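Local atomic coordinates of aldehyde dehydrogenase (PDB entry 3I44), a protein that probably oxidises aldehydes to carboxylic acids with a nicotinamide adenine dinucleotide, NAD+ or NADP+, as electron acceptor, as other members of the aldehyde dehydrogenase family do. Residues Lys274-Ile279 with Leu431-Gln436; Ser452-Val457 with Ser466-Val471; Asp47-Glu52 with Gly382-Pro387. The protein carries 1 engineered substitution. One frame throughout, in Å; residues are numbered along the deposited sequence.

Contact 1 (Lys274-Ile279 with Leu431-Gln436)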
loop_
_atom_site.group_PDB
_atom_site.type_symbol
_atom_site.label_atom_id
_atom_site.label_comp_id
_atom_site.label_asym_id
_atom_site.label_seq_id
_atom_site.Cartn_x
_atom_site.Cartn_y
_atom_site.Cartn_z
ATOM N N LYS A 274 -17.586 -6.336 9.960
ATOM C CA LYS A 274 -18.508 -6.766 11.008
ATOM C C LYS A 274 -18.869 -5.549 11.873
ATOM O O LYS A 274 -18.607 -5.488 13.072
ATOM C CB LYS A 274 -17.955 -7.930 11.831
ATOM C CG LYS A 274 -19.000 -8.581 12.761
ATOM C CD LYS A 274 -19.840 -9.674 12.063
ATOM C CE LYS A 274 -21.117 -10.033 12.866
ATOM N NZ LYS A 274 -22.008 -10.966 12.139
ATOM N N GLY A 275 -19.520 -4.604 11.210
ATOM C CA GLY A 275 -19.824 -3.313 11.771
ATOM C C GLY A 275 -20.569 -3.351 13.074
ATOM O O GLY A 275 -21.551 -4.082 13.219
ATOM N N ALA A 276 -20.076 -2.578 14.032
ATOM C CA ALA A 276 -20.811 -2.310 15.249
ATOM C C ALA A 276 -21.677 -1.041 15.076
ATOM O O ALA A 276 -21.250 -0.066 14.444
ATOM C CB ALA A 276 -19.870 -2.143 16.367
ATOM N N ASN A 277 -22.899 -1.089 15.619
ATOM C CA ASN A 277 -23.837 0.048 15.706
ATOM C C ASN A 277 -24.129 0.290 17.183
ATOM O O ASN A 277 -24.920 -0.462 17.807
ATOM C CB ASN A 277 -25.137 -0.259 14.961
ATOM C CG ASN A 277 -26.062 0.968 14.826
ATOM O OD1 ASN A 277 -25.742 2.053 15.304
ATOM N ND2 ASN A 277 -27.207 0.782 14.151
ATOM N N ILE A 278 -23.471 1.316 17.736
ATOM C CA ILE A 278 -23.582 1.668 19.127
ATOM C C ILE A 278 -24.735 2.641 19.318
ATOM O O ILE A 278 -24.691 3.801 18.860
ATOM C CB ILE A 278 -22.302 2.291 19.676
ATOM C CG1 ILE A 278 -21.129 1.324 19.542
ATOM C CG2 ILE A 278 -22.511 2.721 21.128
ATOM C CD1 ILE A 278 -19.710 1.982 19.804
ATOM N N ILE A 279 -25.773 2.156 19.995
ATOM C CA ILE A 279 -27.025 2.930 20.184
ATOM C C ILE A 279 -27.203 3.228 21.666
ATOM O O ILE A 279 -27.383 2.334 22.491
ATOM C CB ILE A 279 -28.243 2.209 19.632
ATOM C CG1 ILE A 279 -27.972 1.813 18.171
ATOM C CG2 ILE A 279 -29.512 3.086 19.754
ATOM C CD1 ILE A 279 -29.160 1.204 17.447
ATOM N N LEU A 431 -14.413 -1.690 8.902
ATOM C CA LEU A 431 -14.862 -1.037 7.709
ATOM C C LEU A 431 -15.685 0.207 8.132
ATOM O O LEU A 431 -15.106 1.288 8.227
ATOM C CB LEU A 431 -15.577 -2.002 6.778
ATOM C CG LEU A 431 -15.990 -1.482 5.402
ATOM C CD1 LEU A 431 -14.815 -0.798 4.606
ATOM C CD2 LEU A 431 -16.610 -2.616 4.539
ATOM N N THR A 432 -16.988 0.049 8.408
ATOM C CA THR A 432 -17.834 1.135 8.967
ATOM C C THR A 432 -18.351 0.737 10.316
ATOM O O THR A 432 -18.934 -0.346 10.464
ATOM C CB THR A 432 -19.061 1.438 8.089
ATOM O OG1 THR A 432 -18.646 1.706 6.744
ATOM C CG2 THR A 432 -19.809 2.657 8.610
ATOM N N ASN A 433 -18.163 1.599 11.307
ATOM C CA ASN A 433 -18.865 1.501 12.565
ATOM C C ASN A 433 -19.872 2.664 12.631
ATOM O O ASN A 433 -19.692 3.685 11.950
ATOM C CB ASN A 433 -17.888 1.591 13.733
ATOM C CG ASN A 433 -17.137 0.276 13.992
ATOM O OD1 ASN A 433 -17.730 -0.789 13.939
ATOM N ND2 ASN A 433 -15.838 0.364 14.305
ATOM N N TYR A 434 -20.896 2.506 13.477
ATOM C CA TYR A 434 -22.057 3.386 13.540
ATOM C C TYR A 434 -22.313 3.771 15.003
ATOM O O TYR A 434 -22.143 2.954 15.938
ATOM C CB TYR A 434 -23.293 2.697 12.949
ATOM C CG TYR A 434 -23.135 2.231 11.513
ATOM C CD1 TYR A 434 -23.716 2.937 10.473
ATOM C CD2 TYR A 434 -22.399 1.077 11.192
ATOM C CE1 TYR A 434 -23.568 2.524 9.130
ATOM C CE2 TYR A 434 -22.259 0.663 9.878
ATOM C CZ TYR A 434 -22.842 1.398 8.841
ATOM O OH TYR A 434 -22.725 1.013 7.517
ATOM N N ILE A 435 -22.717 5.017 15.220
ATOM C CA ILE A 435 -22.963 5.528 16.605
ATOM C C ILE A 435 -24.227 6.340 16.570
ATOM O O ILE A 435 -24.376 7.215 15.701
ATOM C CB ILE A 435 -21.838 6.440 17.098
ATOM C CG1 ILE A 435 -20.474 5.731 17.046
ATOM C CG2 ILE A 435 -22.101 6.962 18.548
ATOM C CD1 ILE A 435 -19.270 6.695 17.163
ATOM N N GLN A 436 -25.158 6.034 17.484
ATOM C CA GLN A 436 -26.381 6.800 17.635
ATOM C C GLN A 436 -26.481 7.400 19.025
ATOM O O GLN A 436 -26.608 6.671 20.027
ATOM C CB GLN A 436 -27.607 5.940 17.345
ATOM C CG GLN A 436 -27.405 4.892 16.271
ATOM C CD GLN A 436 -26.996 5.437 14.902
ATOM O OE1 GLN A 436 -27.496 6.468 14.420
ATOM N NE2 GLN A 436 -26.121 4.679 14.231
HETATM O O HOH W 1 -16.326 -3.657 10.230
#

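Contact 2 (Ser452-Val457 with Ser466-Val471)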
loop_
_atom_site.group_PDB
_atom_site.type_symbol
_atom_site.label_atom_id
_atom_site.label_comp_id
_atom_site.label_asym_id
_atom_site.label_seq_id
_atom_site.Cartn_x
_atom_site.Cartn_y
_atom_site.Cartn_z
ATOM N N SER A 452 -12.058 1.914 12.858
ATOM C CA SER A 452 -12.585 1.653 11.537
ATOM C C SER A 452 -12.134 2.735 10.557
ATOM O O SER A 452 -11.735 3.829 10.954
ATOM C CB SER A 452 -14.119 1.542 11.571
ATOM O OG SER A 452 -14.734 2.636 12.247
ATOM N N GLY A 453 -12.190 2.424 9.280
ATOM C CA GLY A 453 -11.921 3.408 8.241
ATOM C C GLY A 453 -13.006 4.449 8.109
ATOM O O GLY A 453 -12.729 5.559 7.648
ATOM N N MET A 454 -14.248 4.080 8.457
ATOM C CA MET A 454 -15.419 4.975 8.356
ATOM C C MET A 454 -16.271 4.910 9.609
ATOM O O MET A 454 -16.351 3.865 10.276
ATOM C CB MET A 454 -16.276 4.612 7.139
ATOM C CG MET A 454 -15.567 4.780 5.815
ATOM S SD MET A 454 -16.381 4.160 4.364
ATOM C CE MET A 454 -16.232 2.360 4.658
ATOM N N VAL A 455 -16.891 6.038 9.945
ATOM C CA VAL A 455 -17.814 6.090 11.088
ATOM C C VAL A 455 -18.996 6.922 10.611
ATOM O O VAL A 455 -18.813 8.061 10.207
ATOM C CB VAL A 455 -17.173 6.678 12.334
ATOM C CG1 VAL A 455 -18.145 6.716 13.558
ATOM C CG2 VAL A 455 -15.934 5.893 12.735
ATOM N N GLU A 456 -20.190 6.325 10.611
ATOM C CA GLU A 456 -21.449 7.066 10.351
ATOM C C GLU A 456 -22.180 7.378 11.657
ATOM O O GLU A 456 -22.607 6.465 12.384
ATOM C CB GLU A 456 -22.363 6.304 9.401
ATOM C CG GLU A 456 -21.706 6.119 8.023
ATOM C CD GLU A 456 -22.619 5.500 6.976
ATOM O OE1 GLU A 456 -23.869 5.506 7.167
ATOM O OE2 GLU A 456 -22.038 5.008 5.977
ATOM N N VAL A 457 -22.324 8.671 11.932
ATOM C CA VAL A 457 -22.987 9.159 13.156
ATOM C C VAL A 457 -24.409 9.610 12.869
ATOM O O VAL A 457 -24.662 10.416 11.941
ATOM C CB VAL A 457 -22.186 10.351 13.769
ATOM C CG1 VAL A 457 -22.843 10.930 15.092
ATOM C CG2 VAL A 457 -20.765 9.914 14.048
ATOM N N SER A 466 -16.158 11.728 -0.682
ATOM C CA SER A 466 -15.454 11.039 0.380
ATOM C C SER A 466 -14.963 9.692 -0.152
ATOM O O SER A 466 -15.506 9.148 -1.089
ATOM C CB SER A 466 -16.382 10.797 1.575
ATOM O OG SER A 466 -15.752 10.031 2.618
ATOM N N TYR A 467 -13.943 9.146 0.479
ATOM C CA TYR A 467 -13.539 7.773 0.184
ATOM C C TYR A 467 -14.453 6.746 0.814
ATOM O O TYR A 467 -15.176 7.031 1.786
ATOM C CB TYR A 467 -12.123 7.514 0.661
ATOM C CG TYR A 467 -11.878 7.447 2.152
ATOM C CD1 TYR A 467 -12.309 6.364 2.920
ATOM C CD2 TYR A 467 -11.123 8.422 2.786
ATOM C CE1 TYR A 467 -12.008 6.272 4.272
ATOM C CE2 TYR A 467 -10.802 8.334 4.138
ATOM C CZ TYR A 467 -11.251 7.263 4.871
ATOM O OH TYR A 467 -10.924 7.198 6.175
ATOM N N PHE A 468 -14.368 5.543 0.270
ATOM C CA PHE A 468 -14.914 4.371 0.884
ATOM C C PHE A 468 -13.792 3.346 1.095
ATOM O O PHE A 468 -13.124 2.930 0.136
ATOM C CB PHE A 468 -16.010 3.764 -0.003
ATOM C CG PHE A 468 -16.766 2.629 0.664
ATOM C CD1 PHE A 468 -18.019 2.853 1.234
ATOM C CD2 PHE A 468 -16.219 1.355 0.739
ATOM C CE1 PHE A 468 -18.712 1.815 1.856
ATOM C CE2 PHE A 468 -16.904 0.316 1.358
ATOM C CZ PHE A 468 -18.141 0.538 1.911
ATOM N N GLY A 469 -13.610 2.923 2.347
ATOM C CA GLY A 469 -12.646 1.909 2.652
ATOM C C GLY A 469 -12.402 1.749 4.110
ATOM O O GLY A 469 -12.855 2.575 4.912
ATOM N N GLY A 470 -11.660 0.695 4.454
ATOM C CA GLY A 470 -11.512 0.280 5.860
ATOM C C GLY A 470 -10.091 0.329 6.378
ATOM O O GLY A 470 -9.229 1.028 5.817
ATOM N N VAL A 471 -9.885 -0.374 7.498
ATOM C CA VAL A 471 -8.569 -0.660 8.084
ATOM C C VAL A 471 -8.537 -2.175 8.412
ATOM O O VAL A 471 -9.574 -2.868 8.340
ATOM C CB VAL A 471 -8.279 0.168 9.392
ATOM C CG1 VAL A 471 -8.393 1.701 9.148
ATOM C CG2 VAL A 471 -9.216 -0.237 10.472
#

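Contact 3 (Asp47-Glu52 with Gly382-Pro387)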
loop_
_atom_site.group_PDB
_atom_site.type_symbol
_atom_site.label_atom_id
_atom_site.label_comp_id
_atom_site.label_asym_id
_atom_site.label_seq_id
_atom_site.Cartn_x
_atom_site.Cartn_y
_atom_site.Cartn_z
ATOM N N ASP A 47 -30.392 -17.301 -11.594
ATOM C CA ASP A 47 -31.334 -16.355 -11.012
ATOM C C ASP A 47 -31.754 -16.890 -9.649
ATOM O O ASP A 47 -32.479 -17.895 -9.596
ATOM C CB ASP A 47 -32.549 -16.242 -11.923
ATOM C CG ASP A 47 -33.591 -15.245 -11.412
ATOM O OD1 ASP A 47 -33.669 -15.011 -10.176
ATOM O OD2 ASP A 47 -34.328 -14.691 -12.271
ATOM N N PRO A 48 -31.287 -16.246 -8.534
ATOM C CA PRO A 48 -31.508 -16.770 -7.199
ATOM C C PRO A 48 -32.960 -16.680 -6.707
ATOM O O PRO A 48 -33.270 -17.260 -5.684
ATOM C CB PRO A 48 -30.629 -15.885 -6.335
ATOM C CG PRO A 48 -30.711 -14.550 -7.030
ATOM C CD PRO A 48 -30.652 -14.918 -8.486
ATOM N N SER A 49 -33.801 -15.936 -7.420
ATOM C CA SER A 49 -35.198 -15.801 -7.068
ATOM C C SER A 49 -35.957 -17.083 -7.486
ATOM O O SER A 49 -36.968 -17.436 -6.857
ATOM C CB SER A 49 -35.811 -14.534 -7.712
ATOM O OG SER A 49 -35.352 -13.328 -7.066
ATOM N N THR A 50 -35.432 -17.779 -8.502
ATOM C CA THR A 50 -36.049 -19.000 -9.057
ATOM C C THR A 50 -35.199 -20.286 -8.983
ATOM O O THR A 50 -35.741 -21.382 -9.102
ATOM C CB THR A 50 -36.379 -18.815 -10.546
ATOM O OG1 THR A 50 -35.169 -18.519 -11.260
ATOM C CG2 THR A 50 -37.406 -17.697 -10.760
ATOM N N GLU A 51 -33.889 -20.169 -8.798
ATOM C CA GLU A 51 -32.954 -21.312 -8.896
ATOM C C GLU A 51 -32.700 -21.791 -10.325
ATOM O O GLU A 51 -32.054 -22.808 -10.525
ATOM C CB GLU A 51 -33.362 -22.498 -8.004
ATOM C CG GLU A 51 -33.538 -22.101 -6.577
ATOM C CD GLU A 51 -33.643 -23.275 -5.594
ATOM O OE1 GLU A 51 -32.898 -24.275 -5.696
ATOM O OE2 GLU A 51 -34.454 -23.145 -4.664
ATOM N N GLU A 52 -33.162 -21.038 -11.311
ATOM C CA GLU A 52 -32.996 -21.411 -12.716
ATOM C C GLU A 52 -31.898 -20.612 -13.406
ATOM O O GLU A 52 -31.645 -19.452 -13.048
ATOM C CB GLU A 52 -34.316 -21.234 -13.442
ATOM C CG GLU A 52 -35.313 -22.357 -13.074
ATOM C CD GLU A 52 -36.771 -21.999 -13.311
ATOM O OE1 GLU A 52 -37.056 -20.986 -14.004
ATOM O OE2 GLU A 52 -37.637 -22.747 -12.786
ATOM N N GLY A 382 -35.896 -20.746 -4.463
ATOM C CA GLY A 382 -35.100 -19.521 -4.323
ATOM C C GLY A 382 -34.358 -19.527 -3.007
ATOM O O GLY A 382 -34.772 -20.175 -2.050
ATOM N N TYR A 383 -33.270 -18.773 -2.944
ATOM C CA TYR A 383 -32.400 -18.743 -1.774
ATOM C C TYR A 383 -32.883 -17.691 -0.754
ATOM O O TYR A 383 -32.147 -16.779 -0.377
ATOM C CB TYR A 383 -30.949 -18.476 -2.225
ATOM C CG TYR A 383 -30.532 -19.362 -3.407
ATOM C CD1 TYR A 383 -30.691 -20.759 -3.360
ATOM C CD2 TYR A 383 -30.031 -18.808 -4.580
ATOM C CE1 TYR A 383 -30.356 -21.569 -4.469
ATOM C CE2 TYR A 383 -29.694 -19.600 -5.669
ATOM C CZ TYR A 383 -29.842 -20.993 -5.603
ATOM O OH TYR A 383 -29.512 -21.773 -6.705
ATOM N N TYR A 384 -34.112 -17.858 -0.278
ATOM C CA TYR A 384 -34.709 -16.901 0.664
ATOM C C TYR A 384 -34.357 -17.224 2.084
ATOM O O TYR A 384 -34.572 -18.362 2.546
ATOM C CB TYR A 384 -36.223 -16.889 0.508
ATOM C CG TYR A 384 -36.642 -16.409 -0.861
ATOM C CD1 TYR A 384 -36.608 -15.054 -1.179
ATOM C CD2 TYR A 384 -37.079 -17.292 -1.831
ATOM C CE1 TYR A 384 -36.989 -14.599 -2.427
ATOM C CE2 TYR A 384 -37.455 -16.840 -3.099
ATOM C CZ TYR A 384 -37.407 -15.493 -3.382
ATOM O OH TYR A 384 -37.791 -15.049 -4.616
ATOM N N VAL A 385 -33.793 -16.230 2.770
ATOM C CA VAL A 385 -33.392 -16.345 4.140
ATOM C C VAL A 385 -34.389 -15.509 4.944
ATOM O O VAL A 385 -34.804 -14.430 4.514
ATOM C CB VAL A 385 -31.937 -15.849 4.348
ATOM C CG1 VAL A 385 -31.536 -15.904 5.825
ATOM C CG2 VAL A 385 -30.945 -16.661 3.504
ATOM N N ARG A 386 -34.770 -16.010 6.106
ATOM C CA ARG A 386 -35.705 -15.307 6.968
ATOM C C ARG A 386 -34.995 -14.189 7.710
ATOM O O ARG A 386 -33.964 -14.435 8.344
ATOM C CB ARG A 386 -36.292 -16.281 8.010
ATOM C CG ARG A 386 -37.108 -17.417 7.431
ATOM C CD ARG A 386 -37.269 -18.587 8.400
ATOM N NE ARG A 386 -38.090 -18.247 9.564
ATOM C CZ ARG A 386 -38.132 -18.970 10.682
ATOM N NH1 ARG A 386 -37.403 -20.071 10.808
ATOM N NH2 ARG A 386 -38.923 -18.611 11.686
ATOM N N PRO A 387 -35.572 -12.970 7.720
ATOM C CA PRO A 387 -35.016 -11.950 8.594
ATOM C C PRO A 387 -34.933 -12.447 10.030
ATOM O O PRO A 387 -35.944 -12.828 10.625
ATOM C CB PRO A 387 -36.005 -10.799 8.469
ATOM C CG PRO A 387 -36.614 -10.961 7.158
ATOM C CD PRO A 387 -36.652 -12.446 6.875
HETATM O O HOH W 2 -30.079 -24.267 -6.418
#

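Contact 1 (Lys274-Ile279 with Leu431-Gln436)
The carboxamides of N277 and Q436 meet nearly at right angles, their planes 83° apart, and are joined where Q436 NE2 donates to N277 OD1 at 2.9 Å. The acceptor is approached from off its own plane, whereas OD1 lies close to the plane of the donor amide. N277 reaches this point because its CG stands anti to the backbone N (chi1 -171°), while Q436 bends back at its second torsion. Q436 CG also packs on I279 CG1 at 3.7 Å. The same amide accepts through OE1 from R290 NH2.

Beneath these side chains, strands 276-279 and 432-436 run parallel, their short axes 9° apart, as neighbours toward one side of a seven-stranded mixed sheet, with 432-436 next to the edge strand 454-457. Backbone bonds tie Y434 N to A276 O, I278 N to Y434 O and, at 2.7 Å, Q436 N to I278 O. Where the pairing starts, a side chain replaces a main-chain acceptor: N433 OD1 takes the hydrogen of A276 N at 3.0 Å, in the carbonyl plane. The Y434 ring turns its edge to A276 O, with CD2 3.6 Å away, and its hydroxyl reaches N304 O; H294 meets the ring at about a right angle. G275 CA lies 3.4 Å from T432 O, and a water accepts from both K274 N and L431 N. On the face of I278 and I435, I446 from helix 440-449 touches both side chains.

Contact 2 (Ser452-Val457 with Ser466-Val471)
G453 O receives the hydroxyl of Y467 at 2.8 Å from OH, in the carbonyl plane and at the edge of the tyrosine ring. That ring is itself placed from outside: R478 forms a cation-pi contact with it and W483 meets it edge-to-face. M454 slides past Y467 in the opposite direction, its CG 4.2 Å from Y467 CE1, and bends at its third torsion (chi3 -70°). The bend lays M454 CE over the middle of the F468 ring, 3.7 Å from its centroid and 6° off the ring normal. With the sulfur over the same face, this is a Met-aromatic contact combined with a CH-pi one.

The contact joins the start of strand 454-457, the last strand of its sheet within the chain, to the irregular segment that follows it. M454 and V455 pair in parallel with a strand of the second subunit, so the sheet continues across the dimer interface. G469 N makes a weak bond to M454 SD at 3.6 Å. By contrast, G469 O is buried without a hydrogen-bonding partner; M454 CE lies 3.4 Å from it, and G453 CA offers a C-H contact at 3.6 Å. V471 leans toward G453, its CG1 3.9 Å from G453 N.

Contact 3 (Asp47-Glu52 with Gly382-Pro387)
Two backbone N-H groups of the 382-387 segment are caught by the turn at 47-52. G382 N donates at 2.8 Å to E51 OE2, which accepts with its anti lone pair, away from the other oxygen, and Y383 N donates to P48 O at 3.1 Å, almost straight down the carbonyl. The phenol of Y383 reaches back beneath the turn: its CD2 lies 3.5 Å from P48 CB, and its CE1 lies 3.9 Å from E51 CG. Carboxylate and ring planes are 36° apart, and a water bridges the two, donating to E51 OE1 at 2.9 Å and lying 2.6 Å from Y383 OH. Y384 OH approaches S49 CB at 3.7 Å.

The turn is the connection of a beta hairpin, between antiparallel strands 42-47 and 52-58. D47 OD1 accepts from S49 N in an Asx turn, D47 O takes both T50 N and E51 N, and T50 OG1 accepts from E52 N in an ST turn. E51 has a left-handed backbone (phi 74°), from which its extended side chain reaches G382. On the other segment, Y383 is the centre of an inverse gamma turn, and its side chain touches K348 and Y351 of helix 348-363. S49 OG is bonded to G335 N, while E52 forms a salt bridge with R381. A sodium ion, whose site includes I46, lies about 5 Å from the side chain of P48.

How the contacts relate
Contacts 1 and 2 meet in one sheet, their centres 11 Å apart. Strand 432-436 of contact 1 pairs with strand 454-457 of contact 2: L431 O lies 2.9 Å from M454 N and N433 O 3.0 Å from E456 N, both probable hydrogen bonds. Through contact 2 the sheet of contact 1 thus reaches the second subunit. Contact 3 stands apart, its centre 28 Å from that of contact 1 and 31 Å from that of contact 2, and on the opposite side of the chain's centre from contact 2. It lies near the bound sodium ion and joins the hairpin of residues 42-58 to the loop leading into strand 388-391, a more distant member of that same sheet.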